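Local atomic coordinates of ESSB (Geobacillus thermodenitrificans, PDB entry 4ANO), a protein that is an integral membrane component of the type VII secretion system, present here as its cytoplasmic fragment, and probably takes part in protein export by that system. Residues S72-T75 and F76-R80; S86-R89 and A90-L94; W182-H186 and L187-L191. All blocks are in the same frame, centred on the assembly; numbering follows the deposited sequence. Where two conformers were deposited one is given.

Interaction 1 of 3, residues S72-T75 and F76-R80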
loop_
_atom_site.group_PDB
_atom_site.type_symbol
_atom_site.label_atom_id
_atom_site.label_comp_id
_atom_site.label_asym_id
_atom_site.label_seq_id
_atom_site.Cartn_x
_atom_site.Cartn_y
_atom_site.Cartn_z
ATOM N N SER A 72 3.509 15.512 9.681
ATOM C CA SER A 72 4.540 14.669 10.260
ATOM C C SER A 72 4.528 13.184 9.887
ATOM O O SER A 72 5.375 12.407 10.371
ATOM C CB SER A 72 4.535 14.826 11.810
ATOM O OG SER A 72 3.373 14.181 12.385
ATOM N N PHE A 73 3.550 12.774 9.055
ATOM C CA PHE A 73 3.601 11.402 8.527
ATOM C C PHE A 73 4.844 11.231 7.642
ATOM O O PHE A 73 5.308 12.234 7.061
ATOM C CB PHE A 73 2.367 11.106 7.724
ATOM C CG PHE A 73 1.259 10.460 8.499
ATOM C CD1 PHE A 73 1.163 10.524 9.874
ATOM C CD2 PHE A 73 0.261 9.783 7.814
ATOM C CE1 PHE A 73 0.123 9.905 10.573
ATOM C CE2 PHE A 73 -0.777 9.172 8.488
ATOM C CZ PHE A 73 -0.865 9.216 9.897
ATOM N N LEU A 74 5.399 9.996 7.658
ATOM C CA LEU A 74 6.600 9.551 6.904
ATOM C C LEU A 74 6.210 8.793 5.615
ATOM O O LEU A 74 5.251 7.997 5.593
ATOM C CB LEU A 74 7.481 8.576 7.744
ATOM C CG LEU A 74 8.347 8.799 9.005
ATOM C CD1 LEU A 74 8.862 10.192 9.146
ATOM C CD2 LEU A 74 7.620 8.285 10.299
ATOM N N THR A 75 6.973 9.023 4.560
ATOM C CA THR A 75 6.774 8.347 3.301
ATOM C C THR A 75 7.331 6.979 3.361
ATOM O O THR A 75 8.096 6.613 4.270
ATOM C CB THR A 75 7.568 9.123 2.204
ATOM O OG1 THR A 75 8.962 9.090 2.559
ATOM C CG2 THR A 75 7.159 10.606 2.232
ATOM N N PHE A 76 6.931 6.200 2.344
ATOM C CA PHE A 76 7.421 4.857 2.196
ATOM C C PHE A 76 8.970 4.903 2.076
ATOM O O PHE A 76 9.684 4.148 2.737
ATOM C CB PHE A 76 6.817 4.267 0.919
ATOM C CG PHE A 76 7.137 2.806 0.745
ATOM C CD1 PHE A 76 8.313 2.393 0.096
ATOM C CD2 PHE A 76 6.264 1.810 1.254
ATOM C CE1 PHE A 76 8.563 1.064 -0.077
ATOM C CE2 PHE A 76 6.502 0.450 1.023
ATOM C CZ PHE A 76 7.672 0.102 0.358
ATOM N N ALA A 77 9.496 5.779 1.246
ATOM C CA ALA A 77 10.970 5.811 1.135
ATOM C C ALA A 77 11.692 6.147 2.458
ATOM O O ALA A 77 12.770 5.566 2.755
ATOM C CB ALA A 77 11.425 6.652 -0.043
ATOM N N ALA A 78 11.085 6.966 3.343
ATOM C CA ALA A 78 11.661 7.196 4.652
ATOM C C ALA A 78 11.735 5.934 5.517
ATOM O O ALA A 78 12.714 5.733 6.254
ATOM C CB ALA A 78 10.900 8.324 5.403
ATOM N N ILE A 79 10.683 5.115 5.501
ATOM C CA ILE A 79 10.738 3.881 6.261
ATOM C C ILE A 79 11.764 2.924 5.697
ATOM O O ILE A 79 12.398 2.179 6.439
ATOM C CB ILE A 79 9.321 3.250 6.425
ATOM C CG1 ILE A 79 8.370 4.349 6.893
ATOM C CG2 ILE A 79 9.407 2.067 7.331
ATOM C CD1 ILE A 79 8.785 4.937 8.320
ATOM N N ARG A 80 11.922 2.939 4.382
ATOM C CA ARG A 80 12.905 2.091 3.675
ATOM C C ARG A 80 14.360 2.348 4.194
ATOM O O ARG A 80 15.225 1.461 4.147
ATOM C CB ARG A 80 12.733 2.259 2.135
ATOM C CG ARG A 80 13.725 1.453 1.159
ATOM C CD ARG A 80 13.802 -0.122 1.253
ATOM N NE ARG A 80 14.936 -0.633 0.446
ATOM C CZ ARG A 80 16.195 -0.712 0.881
ATOM N NH1 ARG A 80 16.502 -0.345 2.141
ATOM N NH2 ARG A 80 17.153 -1.189 0.082
#
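Leu74 lays its CB and CG against the CD1 methyl of Ile79, and the two side chains cross at about a right angle. This is a hydrophobic staple across the N-cap Thr75 of helix 76-80: Leu74 is the residue just before the cap, and Ile79 the fourth after it. The Leu74 CB to Ile79 CD1 distance is 3.9 Å, and Ala78 CB lies 4.2 Å from the same Leu74 CB.

The polar part rests on Thr75. Its OG1 sits between the backbone N and the carbonyl carbon (chi1 61°), which places it at the start of the helix. There Thr75 OG1 accepts from Ala78 N at 3.1 Å, so the hydroxyl serves an amide that lies ahead of the first i to i+4 bond. Outside the pair, Leu74 makes backbone hydrogen bonds with Phe117 of strand 115-117. The Phe76 side chain touches Thr151 and Leu155 of helix 141-155. The turn therefore joins the edge of a small antiparallel sheet to a helix in this cytoplasmic domain of EssB. The first full helical bond runs from Ile79 N to Thr75 O, 3.2 Å long, with the donor tilted 17° from the carbonyl plane.

Interaction 2 of 3, residues S86-R89 and A90-L94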
loop_
_atom_site.group_PDB
_atom_site.type_symbol
_atom_site.label_atom_id
_atom_site.label_comp_id
_atom_site.label_asym_id
_atom_site.label_seq_id
_atom_site.Cartn_x
_atom_site.Cartn_y
_atom_site.Cartn_z
ATOM N N SER A 86 12.862 -2.983 11.777
ATOM C CA SER A 86 11.801 -2.025 11.691
ATOM C C SER A 86 10.915 -2.100 10.418
ATOM O O SER A 86 9.687 -1.891 10.441
ATOM C CB SER A 86 12.507 -0.703 11.544
ATOM O OG SER A 86 11.527 0.260 11.338
ATOM N N ARG A 87 11.590 -2.232 9.290
ATOM C CA ARG A 87 10.808 -2.454 8.047
ATOM C C ARG A 87 9.944 -3.713 8.069
ATOM O O ARG A 87 8.826 -3.721 7.514
ATOM C CB ARG A 87 11.768 -2.440 6.858
ATOM C CG ARG A 87 12.207 -1.023 6.441
ATOM C CD ARG A 87 13.711 -0.933 6.073
ATOM N NE ARG A 87 14.228 -1.940 5.123
ATOM C CZ ARG A 87 15.525 -2.253 5.018
ATOM N NH1 ARG A 87 16.426 -1.670 5.794
ATOM N NH2 ARG A 87 15.939 -3.172 4.125
ATOM N N ILE A 88 10.439 -4.810 8.654
ATOM C CA ILE A 88 9.612 -6.062 8.686
ATOM C C ILE A 88 8.435 -5.860 9.622
ATOM O O ILE A 88 7.331 -6.372 9.349
ATOM C CB ILE A 88 10.399 -7.299 9.224
ATOM C CG1 ILE A 88 11.485 -7.662 8.232
ATOM C CG2 ILE A 88 9.406 -8.560 9.475
ATOM C CD1 ILE A 88 12.553 -8.591 8.930
ATOM N N ARG A 89 8.612 -5.059 10.689
ATOM C CA ARG A 89 7.487 -4.856 11.625
ATOM C C ARG A 89 6.437 -4.046 10.910
ATOM O O ARG A 89 5.233 -4.309 11.088
ATOM C CB ARG A 89 7.939 -4.168 12.929
ATOM C CG ARG A 89 8.432 -5.216 13.998
ATOM C CD ARG A 89 9.073 -4.529 15.238
ATOM N NE ARG A 89 9.724 -5.485 16.172
ATOM C CZ ARG A 89 10.685 -5.159 17.061
ATOM N NH1 ARG A 89 11.137 -3.905 17.156
ATOM N NH2 ARG A 89 11.218 -6.092 17.864
ATOM N N ALA A 90 6.875 -3.012 10.172
ATOM C CA ALA A 90 6.011 -2.192 9.353
ATOM C C ALA A 90 5.200 -2.990 8.340
ATOM O O ALA A 90 3.987 -2.709 8.112
ATOM C CB ALA A 90 6.800 -1.061 8.650
ATOM N N ALA A 91 5.855 -3.983 7.757
ATOM C CA ALA A 91 5.266 -4.837 6.731
ATOM C C ALA A 91 4.216 -5.741 7.371
ATOM O O ALA A 91 3.143 -5.945 6.818
ATOM C CB ALA A 91 6.327 -5.659 6.038
ATOM N N ILE A 92 4.506 -6.230 8.578
ATOM C CA ILE A 92 3.479 -6.964 9.339
ATOM C C ILE A 92 2.199 -6.175 9.639
ATOM O O ILE A 92 1.082 -6.685 9.413
ATOM C CB ILE A 92 4.123 -7.616 10.623
ATOM C CG1 ILE A 92 5.180 -8.663 10.205
ATOM C CG2 ILE A 92 3.064 -8.199 11.530
ATOM C CD1 ILE A 92 5.992 -9.272 11.394
ATOM N N HIS A 93 2.333 -4.948 10.095
ATOM C CA HIS A 93 1.182 -4.091 10.277
ATOM C C HIS A 93 0.429 -3.864 8.968
ATOM O O HIS A 93 -0.786 -3.856 8.967
ATOM C CB HIS A 93 1.573 -2.712 10.795
ATOM C CG HIS A 93 2.247 -2.711 12.138
ATOM N ND1 HIS A 93 3.345 -1.924 12.398
ATOM C CD2 HIS A 93 1.980 -3.373 13.292
ATOM C CE1 HIS A 93 3.743 -2.106 13.649
ATOM N NE2 HIS A 93 2.942 -2.995 14.209
ATOM N N LEU A 94 1.134 -3.662 7.865
ATOM C CA LEU A 94 0.482 -3.556 6.543
ATOM C C LEU A 94 -0.346 -4.780 6.207
ATOM O O LEU A 94 -1.527 -4.688 5.815
ATOM C CB LEU A 94 1.545 -3.319 5.430
ATOM C CG LEU A 94 0.927 -3.264 4.015
ATOM C CD1 LEU A 94 -0.017 -2.106 3.807
ATOM C CD2 LEU A 94 2.095 -3.104 2.984
#
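His93 turns one face of its ring to the carbonyl oxygen of Arg89, one helical turn earlier. Arg89 O lies 3.3 Å above the ring plane, displaced toward the rim. The ring comes back over this oxygen because CG is anti to the carbonyl carbon, beside the backbone N (chi1 -61°). Arg89 O accepts from His93 N at 3.1 Å; His93 ND1, though close, is badly angled for a bond to it.

On another side of the helix, Ile88 and Ile92 meet through methyl groups. Ile88 CG2 is 4.0 Å from Ile92 CD1, and Ile92 CG1 also packs 3.3 Å from Ile88 O. Beneath the side chains, Ile92 N bonds to Ile88 O at 2.9 Å, and Ala90 N bonds to Ser86 O at 3.0 Å.

Further out, His93 ND1 makes a weak hydrogen bond to Leu121 O, and its ring touches Pro123. With an alanine here, Leu121 O would probably lose this weak donor and the face of the ring would no longer cover the Arg89 carbonyl. Arg89 reaches a salt bridge with Glu202, while Arg87 donates to the carbonyls of Thr82, Leu155 and Thr156. Ile88 packs on Trp197 and Val198 of helix 187-207, and Ala91 on Val152 of helix 141-155. The Ser86-Ala90, Ile88-Ile92 and Arg89-His93 pairs are i to i+4 contacts of a regular alpha-helix, packed against helices 141-155 and 187-207 in a domain whose family is grouped with the protein kinases, consistent with a kinase-like fold.

Interaction 3 of 3, residues W182-H186 and L187-L191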
loop_
_atom_site.group_PDB
_atom_site.type_symbol
_atom_site.label_atom_id
_atom_site.label_comp_id
_atom_site.label_asym_id
_atom_site.label_seq_id
_atom_site.Cartn_x
_atom_site.Cartn_y
_atom_site.Cartn_z
ATOM N N TRP A 182 6.725 -14.930 -1.981
ATOM C CA TRP A 182 5.993 -15.186 -3.259
ATOM C C TRP A 182 5.188 -16.464 -3.283
ATOM O O TRP A 182 4.091 -16.513 -3.900
ATOM C CB TRP A 182 6.927 -15.220 -4.468
ATOM C CG TRP A 182 7.342 -13.931 -4.840
ATOM C CD1 TRP A 182 8.615 -13.468 -4.892
ATOM C CD2 TRP A 182 6.491 -12.845 -5.209
ATOM N NE1 TRP A 182 8.622 -12.152 -5.281
ATOM C CE2 TRP A 182 7.326 -11.738 -5.467
ATOM C CE3 TRP A 182 5.100 -12.683 -5.306
ATOM C CZ2 TRP A 182 6.817 -10.499 -5.845
ATOM C CZ3 TRP A 182 4.601 -11.452 -5.684
ATOM C CH2 TRP A 182 5.456 -10.379 -5.957
ATOM N N GLN A 183 5.757 -17.495 -2.647
ATOM C CA GLN A 183 5.142 -18.812 -2.546
ATOM C C GLN A 183 3.805 -18.790 -1.820
ATOM O O GLN A 183 2.912 -19.570 -2.143
ATOM C CB GLN A 183 6.082 -19.783 -1.827
ATOM C CG GLN A 183 7.112 -20.425 -2.689
ATOM C CD GLN A 183 7.840 -21.493 -1.932
ATOM O OE1 GLN A 183 7.221 -22.361 -1.319
ATOM N NE2 GLN A 183 9.153 -21.422 -1.938
ATOM N N ALA A 184 3.681 -17.895 -0.843
ATOM C CA ALA A 184 2.581 -17.932 0.120
ATOM C C ALA A 184 1.211 -17.818 -0.600
ATOM O O ALA A 184 1.056 -17.039 -1.522
ATOM C CB ALA A 184 2.804 -16.867 1.241
ATOM N N ASP A 185 0.258 -18.558 -0.054
ATOM C CA ASP A 185 -1.011 -18.926 -0.662
ATOM C C ASP A 185 -2.080 -17.791 -0.591
ATOM O O ASP A 185 -2.934 -17.594 -1.484
ATOM C CB ASP A 185 -1.514 -20.168 0.112
ATOM C CG ASP A 185 -0.327 -21.160 0.543
ATOM O OD1 ASP A 185 0.724 -20.798 1.231
ATOM O OD2 ASP A 185 -0.478 -22.391 0.209
ATOM N N HIS A 186 -2.003 -17.061 0.517
ATOM C CA HIS A 186 -2.960 -16.061 0.930
ATOM C C HIS A 186 -2.260 -15.152 1.940
ATOM O O HIS A 186 -1.122 -15.411 2.361
ATOM C CB HIS A 186 -4.202 -16.723 1.588
ATOM C CG HIS A 186 -3.894 -17.775 2.610
ATOM N ND1 HIS A 186 -3.337 -17.500 3.845
ATOM C CD2 HIS A 186 -4.073 -19.124 2.584
ATOM C CE1 HIS A 186 -3.181 -18.624 4.526
ATOM N NE2 HIS A 186 -3.631 -19.621 3.788
ATOM N N LEU A 187 -2.987 -14.128 2.375
ATOM C CA LEU A 187 -2.418 -13.111 3.242
ATOM C C LEU A 187 -2.004 -13.664 4.569
ATOM O O LEU A 187 -1.002 -13.230 5.163
ATOM C CB LEU A 187 -3.417 -11.948 3.421
ATOM C CG LEU A 187 -3.680 -11.121 2.192
ATOM C CD1 LEU A 187 -4.817 -10.133 2.419
ATOM C CD2 LEU A 187 -2.237 -10.373 1.864
ATOM N N ASP A 188 -2.748 -14.650 5.071
ATOM C CA ASP A 188 -2.334 -15.235 6.351
ATOM C C ASP A 188 -1.000 -15.948 6.195
ATOM O O ASP A 188 -0.161 -15.875 7.105
ATOM C CB ASP A 188 -3.364 -16.209 6.958
ATOM C CG ASP A 188 -4.577 -15.507 7.525
ATOM O OD1 ASP A 188 -4.614 -14.257 7.563
ATOM O OD2 ASP A 188 -5.545 -16.224 7.907
ATOM N N ALA A 189 -0.758 -16.614 5.052
ATOM C CA ALA A 189 0.548 -17.326 4.924
ATOM C C ALA A 189 1.634 -16.319 4.669
ATOM O O ALA A 189 2.786 -16.601 4.991
ATOM C CB ALA A 189 0.558 -18.339 3.816
ATOM N N VAL A 190 1.289 -15.165 4.112
ATOM C CA VAL A 190 2.282 -14.090 3.971
ATOM C C VAL A 190 2.630 -13.658 5.373
ATOM O O VAL A 190 3.804 -13.587 5.692
ATOM C CB VAL A 190 1.773 -12.931 3.137
ATOM C CG1 VAL A 190 2.730 -11.727 3.220
ATOM C CG2 VAL A 190 1.663 -13.399 1.720
ATOM N N LEU A 191 1.605 -13.490 6.218
ATOM C CA LEU A 191 1.827 -13.079 7.607
ATOM C C LEU A 191 2.675 -14.111 8.386
ATOM O O LEU A 191 3.626 -13.725 9.080
ATOM C CB LEU A 191 0.506 -12.751 8.290
ATOM C CG LEU A 191 0.637 -12.246 9.723
ATOM C CD1 LEU A 191 1.219 -10.859 9.661
ATOM C CD2 LEU A 191 -0.711 -12.201 10.416
#
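His186 O is gripped by two backbone amides at the start of helix 187-207. Val190 N bonds to His186 O at 3.0 Å, in the carbonyl plane and with an N-H...O angle of 149°. Ala189 N also points at His186 O, but that bond is weak, bent to 121°. His186 is the N-cap residue, so its carbonyl opens the hydrogen bonding of the helix.

The imidazole lies at the same end. Its CG stands between the backbone N and the carbonyl carbon (chi1 47°), which sets the ND1 edge of the ring against the first-turn amides. Asp188 N lies at the ring edge, in its plane, 3.2 Å from His186 ND1. The Asp188 carboxylate is turned nearly perpendicular to the ring. Ala189 CB approaches the ring off-centre, a CH-pi contact 4.2 Å from the centroid of the His186 ring.

Ala184 is the first residue to leave the preceding helix. Ala184 CB lies 3.7 Å from both Ala189 CB and Val190 CG2. This is a small apolar contact across the short turn that links helix 176-183 to helix 187-207.

Lys149 donates to the carbonyls of both Trp182 and Ala184, tying the end of helix 176-183 to helix 141-155. Leu187 and Val190 pack on Leu145 of helix 141-155, and Val190 also meets Val95 of helix 84-98.

Overall arrangement
All three contacts are local, partly buried and in series along the chain. Interactions 1 and 3 are helix starts whose N-cap carbonyl takes the first i to i+4 bond; interaction 1 adds a threonine hydroxyl cap, interaction 3 a histidine ring edge. Interaction 2 lies inside a continuous helix and relies on regular backbone bonds. Interactions 1 and 2 touch, with Ile79 O 3.2 Å from Arg87 CG. Interactions 2 and 3 meet through Ile92 CG2 and Leu191 CD1, 3.7 Å apart, joining helices 84-98 and 187-207. Interactions 1 and 3 stay about 12 Å apart at their nearest atoms. Helix 141-155 borders all three. Thr75 and His186 are exposed, whereas Ala90 and Ala91 are buried.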